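Local coordinates for protein minor fimbrium anchoring subunit Mfa2 (PDB 5NFI) that anchors the minor fimbriae in the outer membrane of Porphyromonas gingivalis through its interaction with Mfa1, and regulates their length, at residues A[5-10]-A[135-140]; A[58-63]-A[120-125]; A[71-76]-A[109-114]. All blocks are in the same frame, centred on the assembly; numbering follows the deposited sequence.

Contact 1. Residues A[5-10]-A[135-140]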
loop_
_atom_site.group_PDB
_atom_site.type_symbol
_atom_site.label_atom_id
_atom_site.label_comp_id
_atom_site.label_asym_id
_atom_site.label_seq_id
_atom_site.Cartn_x
_atom_site.Cartn_y
_atom_site.Cartn_z
ATOM N N VAL A 5 -17.914 -12.815 -15.686
ATOM C CA VAL A 5 -18.197 -11.435 -15.301
ATOM C C VAL A 5 -17.312 -10.488 -16.090
ATOM O O VAL A 5 -16.101 -10.647 -16.087
ATOM C CB VAL A 5 -17.920 -11.170 -13.792
ATOM C CG1 VAL A 5 -18.393 -9.776 -13.407
ATOM C CG2 VAL A 5 -18.583 -12.209 -12.926
ATOM N N TYR A 6 -17.888 -9.495 -16.752
ATOM C CA TYR A 6 -17.048 -8.443 -17.300
ATOM C C TYR A 6 -16.810 -7.407 -16.209
ATOM O O TYR A 6 -17.741 -6.993 -15.526
ATOM C CB TYR A 6 -17.673 -7.797 -18.536
ATOM C CG TYR A 6 -17.668 -8.685 -19.757
ATOM C CD1 TYR A 6 -16.504 -8.883 -20.494
ATOM C CD2 TYR A 6 -18.831 -9.320 -20.182
ATOM C CE1 TYR A 6 -16.506 -9.702 -21.621
ATOM C CE2 TYR A 6 -18.835 -10.123 -21.287
ATOM C CZ TYR A 6 -17.674 -10.316 -22.006
ATOM O OH TYR A 6 -17.692 -11.128 -23.123
ATOM N N VAL A 7 -15.554 -7.007 -16.042
ATOM C CA VAL A 7 -15.186 -6.065 -14.996
ATOM C C VAL A 7 -14.491 -4.841 -15.567
ATOM O O VAL A 7 -13.564 -4.945 -16.371
ATOM C CB VAL A 7 -14.267 -6.704 -13.941
ATOM C CG1 VAL A 7 -13.916 -5.687 -12.879
ATOM C CG2 VAL A 7 -14.940 -7.898 -13.300
ATOM N N ASN A 8 -14.977 -3.681 -15.144
ATOM C CA ASN A 8 -14.419 -2.399 -15.515
ATOM C C ASN A 8 -13.603 -1.819 -14.366
ATOM O O ASN A 8 -14.051 -1.799 -13.213
ATOM C CB ASN A 8 -15.525 -1.431 -15.899
ATOM C CG ASN A 8 -15.013 -0.033 -16.107
ATOM O OD1 ASN A 8 -14.995 0.783 -15.179
ATOM N ND2 ASN A 8 -14.568 0.253 -17.327
ATOM N N PHE A 9 -12.406 -1.338 -14.661
ATOM C CA PHE A 9 -11.568 -0.875 -13.572
ATOM C C PHE A 9 -11.393 0.621 -13.638
ATOM O O PHE A 9 -11.025 1.172 -14.688
ATOM C CB PHE A 9 -10.211 -1.584 -13.582
ATOM C CG PHE A 9 -10.297 -3.057 -13.279
ATOM C CD1 PHE A 9 -10.698 -3.500 -12.027
ATOM C CD2 PHE A 9 -9.975 -4.003 -14.246
ATOM C CE1 PHE A 9 -10.772 -4.859 -11.745
ATOM C CE2 PHE A 9 -10.036 -5.362 -13.963
ATOM C CZ PHE A 9 -10.433 -5.790 -12.712
ATOM N N TYR A 10 -11.691 1.260 -12.505
ATOM C CA TYR A 10 -11.547 2.696 -12.328
ATOM C C TYR A 10 -10.788 3.007 -11.034
ATOM O O TYR A 10 -10.405 2.100 -10.291
ATOM C CB TYR A 10 -12.925 3.379 -12.335
ATOM C CG TYR A 10 -13.850 3.073 -11.165
ATOM C CD1 TYR A 10 -14.551 1.877 -11.099
ATOM C CD2 TYR A 10 -14.051 4.006 -10.147
ATOM C CE1 TYR A 10 -15.423 1.607 -10.047
ATOM C CE2 TYR A 10 -14.916 3.744 -9.082
ATOM C CZ TYR A 10 -15.605 2.542 -9.042
ATOM O OH TYR A 10 -16.467 2.268 -7.997
ATOM N N THR A 135 -19.768 -5.666 -13.937
ATOM C CA THR A 135 -19.538 -4.963 -12.691
ATOM C C THR A 135 -18.362 -4.003 -12.855
ATOM O O THR A 135 -17.672 -4.030 -13.872
ATOM C CB THR A 135 -19.265 -5.939 -11.534
ATOM O OG1 THR A 135 -19.281 -5.235 -10.285
ATOM C CG2 THR A 135 -17.921 -6.626 -11.713
ATOM N N ARG A 136 -18.167 -3.139 -11.859
ATOM C CA ARG A 136 -17.042 -2.212 -11.799
ATOM C C ARG A 136 -16.277 -2.453 -10.509
ATOM O O ARG A 136 -16.861 -2.909 -9.517
ATOM C CB ARG A 136 -17.510 -0.755 -11.848
ATOM C CG ARG A 136 -18.241 -0.383 -13.097
ATOM C CD ARG A 136 -18.801 1.035 -13.057
ATOM N NE ARG A 136 -17.782 2.082 -13.155
ATOM C CZ ARG A 136 -17.570 3.046 -12.253
ATOM N NH1 ARG A 136 -18.308 3.124 -11.150
ATOM N NH2 ARG A 136 -16.628 3.959 -12.469
ATOM N N ALA A 137 -14.983 -2.127 -10.515
ATOM C CA ALA A 137 -14.150 -2.226 -9.315
ATOM C C ALA A 137 -13.257 -0.996 -9.147
ATOM O O ALA A 137 -12.680 -0.513 -10.114
ATOM C CB ALA A 137 -13.309 -3.482 -9.366
ATOM N N ASN A 138 -13.142 -0.499 -7.915
ATOM C CA ASN A 138 -12.355 0.705 -7.627
ATOM C C ASN A 138 -10.943 0.377 -7.129
ATOM O O ASN A 138 -10.755 -0.132 -6.019
ATOM C CB ASN A 138 -13.079 1.576 -6.602
ATOM C CG ASN A 138 -12.397 2.936 -6.378
ATOM O OD1 ASN A 138 -11.267 3.171 -6.814
ATOM N ND2 ASN A 138 -13.092 3.829 -5.684
ATOM N N LEU A 139 -9.953 0.674 -7.962
ATOM C CA LEU A 139 -8.576 0.414 -7.609
ATOM C C LEU A 139 -8.082 1.548 -6.736
ATOM O O LEU A 139 -8.116 2.718 -7.142
ATOM C CB LEU A 139 -7.698 0.275 -8.853
ATOM C CG LEU A 139 -7.928 -0.963 -9.720
ATOM C CD1 LEU A 139 -7.491 -0.688 -11.141
ATOM C CD2 LEU A 139 -7.164 -2.151 -9.156
ATOM N N ARG A 140 -7.663 1.180 -5.525
ATOM C CA ARG A 140 -7.034 2.068 -4.577
ATOM C C ARG A 140 -5.545 1.776 -4.541
ATOM O O ARG A 140 -5.137 0.612 -4.476
ATOM C CB ARG A 140 -7.643 1.884 -3.190
ATOM C CG ARG A 140 -6.917 2.627 -2.072
ATOM C CD ARG A 140 -7.115 4.146 -2.098
ATOM N NE ARG A 140 -6.346 4.738 -1.008
ATOM C CZ ARG A 140 -5.444 5.708 -1.154
ATOM N NH1 ARG A 140 -5.224 6.252 -2.344
ATOM N NH2 ARG A 140 -4.772 6.147 -0.102
#
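The phenol ring of Y10 lies between two side chains of segment 135-140, with R136 on one face and N138 on the opposite one. The R136 guanidinium lies flat on the ring, its plane turned by only 11°. With R136 CZ 3.6 Å from the Y10 ring centroid and over the face, the pair also qualifies as a cation-pi contact. On the other face, N138 CB makes a CH-pi contact, 4.1 Å from the Y10 ring centroid. Y10 CG stands between its backbone N and carbonyl carbon (chi1 67°), a rotation that swings the ring across the neighbouring strand; R136 bends back at chi3 to meet it. N8 runs alongside R136 on this same face of the sheet, its amide turned 25° from the guanidinium, while its ND2 is held by the backbone carbonyls of K54 and S51. The F9 ring has V7 CG1 over one face, toward the rim, and receives A137 CB obliquely, 3.7 Å from F9 CD1.

The backbones that carry these groups pair in parallel, strand 3-10 with strand 133-151, V7 matching T135 and Y10 matching N138, consistent with the transthyretin-like beta fold of the family's clan. Five backbone hydrogen bonds alternate along the seam. They start with T135 N to Y6 O and include Y10 N to A137 O at 3.1 Å; the last is L139 N to Y10 O at 2.8 Å.

The other face, carrying V7, F9, T135 and A137, is mostly apolar. T135 contributes its methyl to this side, with CG2 3.6 Å from V5 CG1 and equally near V7 CG2. L139 CD1 extends the row, 3.8 Å from F9 CB, and strand 28-33 packs on F9 through L28 and V30.

Contact 2. Residues A[58-63]-A[120-125]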
loop_
_atom_site.group_PDB
_atom_site.type_symbol
_atom_site.label_atom_id
_atom_site.label_comp_id
_atom_site.label_asym_id
_atom_site.label_seq_id
_atom_site.Cartn_x
_atom_site.Cartn_y
_atom_site.Cartn_z
ATOM N N ILE A 58 -13.850 -12.202 -16.709
ATOM C CA ILE A 58 -13.419 -13.091 -15.648
ATOM C C ILE A 58 -14.259 -14.353 -15.767
ATOM O O ILE A 58 -15.443 -14.362 -15.408
ATOM C CB ILE A 58 -13.592 -12.453 -14.243
ATOM C CG1 ILE A 58 -12.979 -11.051 -14.195
ATOM C CG2 ILE A 58 -12.970 -13.315 -13.172
ATOM C CD1 ILE A 58 -11.515 -11.010 -14.603
ATOM N N PRO A 59 -13.667 -15.408 -16.337
ATOM C CA PRO A 59 -14.325 -16.706 -16.485
ATOM C C PRO A 59 -14.886 -17.249 -15.174
ATOM O O PRO A 59 -14.198 -17.208 -14.148
ATOM C CB PRO A 59 -13.198 -17.594 -17.002
ATOM C CG PRO A 59 -12.375 -16.676 -17.805
ATOM C CD PRO A 59 -12.405 -15.359 -17.092
ATOM N N LEU A 60 -16.133 -17.718 -15.226
ATOM C CA LEU A 60 -16.748 -18.466 -14.133
ATOM C C LEU A 60 -17.490 -19.638 -14.760
ATOM O O LEU A 60 -17.534 -19.747 -15.980
ATOM C CB LEU A 60 -17.702 -17.597 -13.317
ATOM C CG LEU A 60 -17.169 -16.300 -12.716
ATOM C CD1 LEU A 60 -18.309 -15.570 -12.075
ATOM C CD2 LEU A 60 -16.118 -16.605 -11.686
ATOM N N GLU A 61 -18.077 -20.517 -13.956
ATOM C CA GLU A 61 -18.792 -21.654 -14.523
ATOM C C GLU A 61 -20.096 -21.956 -13.816
ATOM O O GLU A 61 -21.166 -21.909 -14.421
ATOM C CB GLU A 61 -17.903 -22.894 -14.509
ATOM C CG GLU A 61 -16.747 -22.781 -15.465
ATOM C CD GLU A 61 -15.777 -23.910 -15.334
ATOM O OE1 GLU A 61 -16.147 -24.948 -14.740
ATOM O OE2 GLU A 61 -14.639 -23.750 -15.822
ATOM N N LYS A 62 -20.006 -22.292 -12.542
ATOM C CA LYS A 62 -21.197 -22.603 -11.780
ATOM C C LYS A 62 -21.900 -21.317 -11.319
ATOM O O LYS A 62 -21.261 -20.382 -10.825
ATOM C CB LYS A 62 -20.829 -23.494 -10.592
ATOM C CG LYS A 62 -19.799 -24.556 -10.936
ATOM C CD LYS A 62 -20.186 -25.910 -10.382
ATOM C CE LYS A 62 -19.425 -27.030 -11.090
ATOM N NZ LYS A 62 -19.998 -28.401 -10.824
ATOM N N ASP A 63 -23.218 -21.273 -11.505
ATOM C CA ASP A 63 -24.050 -20.170 -11.019
ATOM C C ASP A 63 -23.770 -19.864 -9.549
ATOM O O ASP A 63 -23.339 -20.739 -8.804
ATOM C CB ASP A 63 -25.542 -20.498 -11.201
ATOM C CG ASP A 63 -25.882 -20.924 -12.616
ATOM O OD1 ASP A 63 -25.003 -20.812 -13.502
ATOM O OD2 ASP A 63 -27.035 -21.369 -12.840
ATOM N N VAL A 120 -21.358 -9.994 -7.033
ATOM C CA VAL A 120 -22.119 -10.178 -8.257
ATOM C C VAL A 120 -22.712 -11.567 -8.256
ATOM O O VAL A 120 -22.400 -12.375 -7.377
ATOM C CB VAL A 120 -21.250 -9.974 -9.506
ATOM C CG1 VAL A 120 -20.706 -8.555 -9.535
ATOM C CG2 VAL A 120 -20.119 -10.982 -9.544
ATOM N N GLU A 121 -23.545 -11.854 -9.249
ATOM C CA GLU A 121 -24.317 -13.082 -9.245
ATOM C C GLU A 121 -24.593 -13.653 -10.633
ATOM O O GLU A 121 -25.315 -13.042 -11.422
ATOM C CB GLU A 121 -25.628 -12.827 -8.519
ATOM C CG GLU A 121 -26.570 -13.993 -8.439
ATOM C CD GLU A 121 -27.823 -13.587 -7.713
ATOM O OE1 GLU A 121 -27.805 -12.459 -7.157
ATOM O OE2 GLU A 121 -28.819 -14.352 -7.722
ATOM N N LEU A 122 -24.006 -14.817 -10.923
ATOM C CA LEU A 122 -24.416 -15.622 -12.077
ATOM C C LEU A 122 -25.737 -16.313 -11.784
ATOM O O LEU A 122 -25.818 -17.112 -10.844
ATOM C CB LEU A 122 -23.379 -16.680 -12.423
ATOM C CG LEU A 122 -22.233 -16.330 -13.359
ATOM C CD1 LEU A 122 -21.681 -17.620 -13.953
ATOM C CD2 LEU A 122 -22.688 -15.367 -14.434
ATOM N N LYS A 123 -26.759 -16.029 -12.583
ATOM C CA LYS A 123 -28.077 -16.579 -12.305
ATOM C C LYS A 123 -28.361 -17.731 -13.272
ATOM O O LYS A 123 -27.720 -17.837 -14.315
ATOM C CB LYS A 123 -29.139 -15.490 -12.411
ATOM C CG LYS A 123 -29.149 -14.500 -11.250
ATOM C CD LYS A 123 -29.552 -13.109 -11.738
ATOM C CE LYS A 123 -30.274 -12.295 -10.674
ATOM N NZ LYS A 123 -30.881 -11.076 -11.285
ATOM N N ASN A 124 -29.315 -18.595 -12.926
ATOM C CA ASN A 124 -29.588 -19.773 -13.739
ATOM C C ASN A 124 -30.029 -19.388 -15.141
ATOM O O ASN A 124 -31.141 -18.889 -15.353
ATOM C CB ASN A 124 -30.642 -20.666 -13.090
ATOM C CG ASN A 124 -30.806 -21.995 -13.823
ATOM O OD1 ASN A 124 -30.150 -22.248 -14.839
ATOM N ND2 ASN A 124 -31.675 -22.857 -13.304
HETATM N N MSE A 125 -29.134 -19.627 -16.094
HETATM C CA MSE A 125 -29.367 -19.268 -17.482
HETATM C C MSE A 125 -30.551 -20.025 -18.055
HETATM O O MSE A 125 -31.183 -19.567 -19.006
HETATM C CB MSE A 125 -28.119 -19.544 -18.309
HETATM C CG MSE A 125 -27.720 -18.416 -19.222
HETATM SE SE MSE A 125 -26.069 -18.889 -20.116
HETATM C CE MSE A 125 -25.770 -17.256 -21.128
#
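L60 and L122 supply the apolar part of this contact. Both point their CB atoms toward the opposing segment and their side chains pass at a slant, with L122 CD1 4.0 Å from L60 CB. The same methyl lies 4.2 Å from K62 O, in the loop that follows strand 56-60. L122 CB adds a contact with the backbone, 3.8 Å from D63 CA.

The polar groups meet without a hydrogen bond between the segments. D63 CB rests 3.4 Å from L122 O, and the D63 carboxylate reaches over the K123 carbonyl region to N124, where OD2 comes up to CA and CB. The touching parts, residues 60-63 and 122-125, run 67° apart, so the chains diverge rather than pair as strands. From outside the two segments, R3 NH1 donates to K123 O.

This is plain packing at the edge of the beta fold, where the loop joining strands 56-60 and 64-72 meets the end of strand 113-122. Strand 3-10 binds the backbone of L60 through R3 and packs V5 against L60. Strand 64-72 pairs with L122 through G64 and brings Y66 onto L60, while I133 of strand 133-151 lies against L122.

Contact 3. Residues A[71-76]-A[109-114]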
loop_
_atom_site.group_PDB
_atom_site.type_symbol
_atom_site.label_atom_id
_atom_site.label_comp_id
_atom_site.label_asym_id
_atom_site.label_seq_id
_atom_site.Cartn_x
_atom_site.Cartn_y
_atom_site.Cartn_z
ATOM N N TRP A 71 -5.691 -7.072 -8.355
ATOM C CA TRP A 71 -4.396 -6.543 -7.989
ATOM C C TRP A 71 -3.697 -5.960 -9.188
ATOM O O TRP A 71 -3.611 -6.600 -10.234
ATOM C CB TRP A 71 -3.545 -7.632 -7.358
ATOM C CG TRP A 71 -4.052 -8.071 -6.024
ATOM C CD1 TRP A 71 -4.915 -9.097 -5.765
ATOM C CD2 TRP A 71 -3.715 -7.496 -4.751
ATOM N NE1 TRP A 71 -5.135 -9.202 -4.406
ATOM C CE2 TRP A 71 -4.410 -8.229 -3.763
ATOM C CE3 TRP A 71 -2.893 -6.434 -4.351
ATOM C CZ2 TRP A 71 -4.299 -7.940 -2.405
ATOM C CZ3 TRP A 71 -2.791 -6.141 -2.994
ATOM C CH2 TRP A 71 -3.485 -6.895 -2.040
ATOM N N GLY A 72 -3.204 -4.740 -9.027
ATOM C CA GLY A 72 -2.560 -4.029 -10.105
ATOM C C GLY A 72 -1.082 -3.918 -9.868
ATOM O O GLY A 72 -0.651 -3.514 -8.787
ATOM N N ASN A 73 -0.327 -4.286 -10.899
ATOM C CA ASN A 73 1.129 -4.242 -10.911
ATOM C C ASN A 73 1.790 -5.183 -9.909
ATOM O O ASN A 73 2.770 -4.826 -9.275
ATOM C CB ASN A 73 1.615 -2.819 -10.670
ATOM C CG ASN A 73 1.032 -1.847 -11.648
ATOM O OD1 ASN A 73 0.702 -2.213 -12.785
ATOM N ND2 ASN A 73 0.896 -0.593 -11.224
ATOM N N ILE A 74 1.263 -6.390 -9.779
ATOM C CA ILE A 74 1.994 -7.438 -9.100
ATOM C C ILE A 74 3.271 -7.749 -9.886
ATOM O O ILE A 74 3.241 -8.004 -11.084
ATOM C CB ILE A 74 1.151 -8.692 -8.937
ATOM C CG1 ILE A 74 0.162 -8.500 -7.786
ATOM C CG2 ILE A 74 2.040 -9.888 -8.680
ATOM C CD1 ILE A 74 -0.689 -9.714 -7.532
ATOM N N ASP A 75 4.389 -7.728 -9.177
ATOM C CA ASP A 75 5.712 -7.581 -9.761
ATOM C C ASP A 75 6.582 -8.726 -9.269
ATOM O O ASP A 75 6.135 -9.527 -8.455
ATOM C CB ASP A 75 6.313 -6.224 -9.346
ATOM C CG ASP A 75 6.942 -5.480 -10.502
ATOM O OD1 ASP A 75 7.681 -6.104 -11.293
ATOM O OD2 ASP A 75 6.686 -4.268 -10.645
ATOM N N ASP A 76 7.826 -8.790 -9.730
ATOM C CA ASP A 76 8.771 -9.748 -9.168
ATOM C C ASP A 76 9.466 -9.189 -7.904
ATOM O O ASP A 76 10.416 -9.789 -7.395
ATOM C CB ASP A 76 9.808 -10.182 -10.217
ATOM C CG ASP A 76 10.358 -9.021 -11.027
ATOM O OD1 ASP A 76 10.279 -7.862 -10.550
ATOM O OD2 ASP A 76 10.886 -9.269 -12.140
ATOM N N GLY A 109 9.320 3.941 -7.418
ATOM C CA GLY A 109 8.940 4.018 -8.808
ATOM C C GLY A 109 7.944 2.954 -9.221
ATOM O O GLY A 109 7.683 2.797 -10.404
ATOM N N THR A 110 7.397 2.221 -8.257
ATOM C CA THR A 110 6.344 1.255 -8.538
ATOM C C THR A 110 5.032 1.626 -7.857
ATOM O O THR A 110 5.015 2.165 -6.762
ATOM C CB THR A 110 6.725 -0.164 -8.082
ATOM O OG1 THR A 110 6.390 -0.328 -6.698
ATOM C CG2 THR A 110 8.201 -0.435 -8.301
ATOM N N THR A 111 3.924 1.307 -8.498
ATOM C CA THR A 111 2.618 1.472 -7.879
ATOM C C THR A 111 2.031 0.107 -7.632
ATOM O O THR A 111 2.288 -0.821 -8.398
ATOM C CB THR A 111 1.682 2.285 -8.754
ATOM O OG1 THR A 111 1.865 1.903 -10.128
ATOM C CG2 THR A 111 2.005 3.758 -8.603
ATOM N N LEU A 112 1.277 -0.034 -6.553
ATOM C CA LEU A 112 0.590 -1.286 -6.299
ATOM C C LEU A 112 -0.849 -0.981 -6.009
ATOM O O LEU A 112 -1.143 -0.082 -5.216
ATOM C CB LEU A 112 1.212 -2.034 -5.131
ATOM C CG LEU A 112 0.528 -3.369 -4.827
ATOM C CD1 LEU A 112 0.962 -4.401 -5.841
ATOM C CD2 LEU A 112 0.819 -3.834 -3.404
ATOM N N TRP A 113 -1.755 -1.724 -6.631
ATOM C CA TRP A 113 -3.168 -1.351 -6.550
ATOM C C TRP A 113 -4.089 -2.487 -6.137
ATOM O O TRP A 113 -3.872 -3.629 -6.525
ATOM C CB TRP A 113 -3.641 -0.819 -7.894
ATOM C CG TRP A 113 -2.866 0.342 -8.404
ATOM C CD1 TRP A 113 -1.628 0.317 -8.982
ATOM C CD2 TRP A 113 -3.293 1.706 -8.422
ATOM N NE1 TRP A 113 -1.255 1.586 -9.342
ATOM C CE2 TRP A 113 -2.262 2.457 -9.013
ATOM C CE3 TRP A 113 -4.442 2.367 -7.980
ATOM C CZ2 TRP A 113 -2.348 3.832 -9.182
ATOM C CZ3 TRP A 113 -4.529 3.721 -8.152
ATOM C CH2 TRP A 113 -3.487 4.444 -8.745
ATOM N N TYR A 114 -5.132 -2.171 -5.374
ATOM C CA TYR A 114 -6.125 -3.176 -5.032
ATOM C C TYR A 114 -7.576 -2.728 -5.276
ATOM O O TYR A 114 -7.925 -1.576 -5.092
ATOM C CB TYR A 114 -5.980 -3.613 -3.576
ATOM C CG TYR A 114 -7.048 -4.617 -3.231
ATOM C CD1 TYR A 114 -7.019 -5.905 -3.776
ATOM C CD2 TYR A 114 -8.119 -4.269 -2.432
ATOM C CE1 TYR A 114 -8.015 -6.825 -3.504
ATOM C CE2 TYR A 114 -9.116 -5.178 -2.155
ATOM C CZ TYR A 114 -9.062 -6.452 -2.696
ATOM O OH TYR A 114 -10.051 -7.358 -2.408
#
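W71 and Y114 make the main aromatic contact, lying on one face of the antiparallel ladder as a non-hydrogen-bonded pair. Y114 CD1 sits over the tryptophan ring, 3.5 Å from W71 CE2. The two rings meet obliquely, the planes of the W71 six-membered ring and the Y114 ring at 49°. L112 approaches the same indole at its edge, CD2 lying 4.3 Å from W71 CZ3. One residue along, G72 and W113 form a hydrogen-bonded pair through two reciprocal backbone bonds, with G72 N 2.8 Å from W113 O. The W113 ring lies on the other face, and G72 O and N73 ND2 meet it at its edge.

Beyond G72 strand 64-72 ends, and N73 takes a left-handed backbone conformation that directs its CB toward T111. With CG anti to the carbonyl carbon (chi1 -55°), the carboxamide reaches across so that ND2 donates to T111 O at 3.2 Å. The acceptor lies in the N73 amide plane, but the donor stands 60° out of the T111 carbonyl plane, so this bond does not follow a lone pair.

The next shell fixes these groups. W71 NE1 donates to the F172 carbonyl, and L94 and Y31 pack on the indole. Y114 OH is bonded to T116 OG1. N73 OD1 accepts from A26 N while ND2 also donates to E24 O, which ties the end of strand 64-72 to the loop before strand 28-33; W113 meets L139 and E141 of strand 133-151.

The N73 amide is buried, and both its oxygen and its nitrogen are engaged by backbone groups, which probably fixes the orientation of the carboxamide and joins the chain leaving strand 64-72 to the chain entering strand 113-122.

How the contacts relate
The six segments are nested along the chain: contact 3 closes inside contact 2, which closes inside contact 1. Contacts 2 and 3 use opposite ends of strand 113-122, their centres about 28 Å apart and their nearest atoms about 9 Å apart. Contact 1 has its centre about 17 Å from that of contact 2 and about 16 Å from that of contact 3, and touches both. A probable hydrogen bond from I58 N to V5 O joins it to contact 2, and another from R140 N to Y114 O joins it to contact 3. Strand 3-10 pairs antiparallel with strand 56-60 and parallel with strand 133-151, itself a neighbour of strand 113-122, so distant parts of the sequence hold the N-terminal strand.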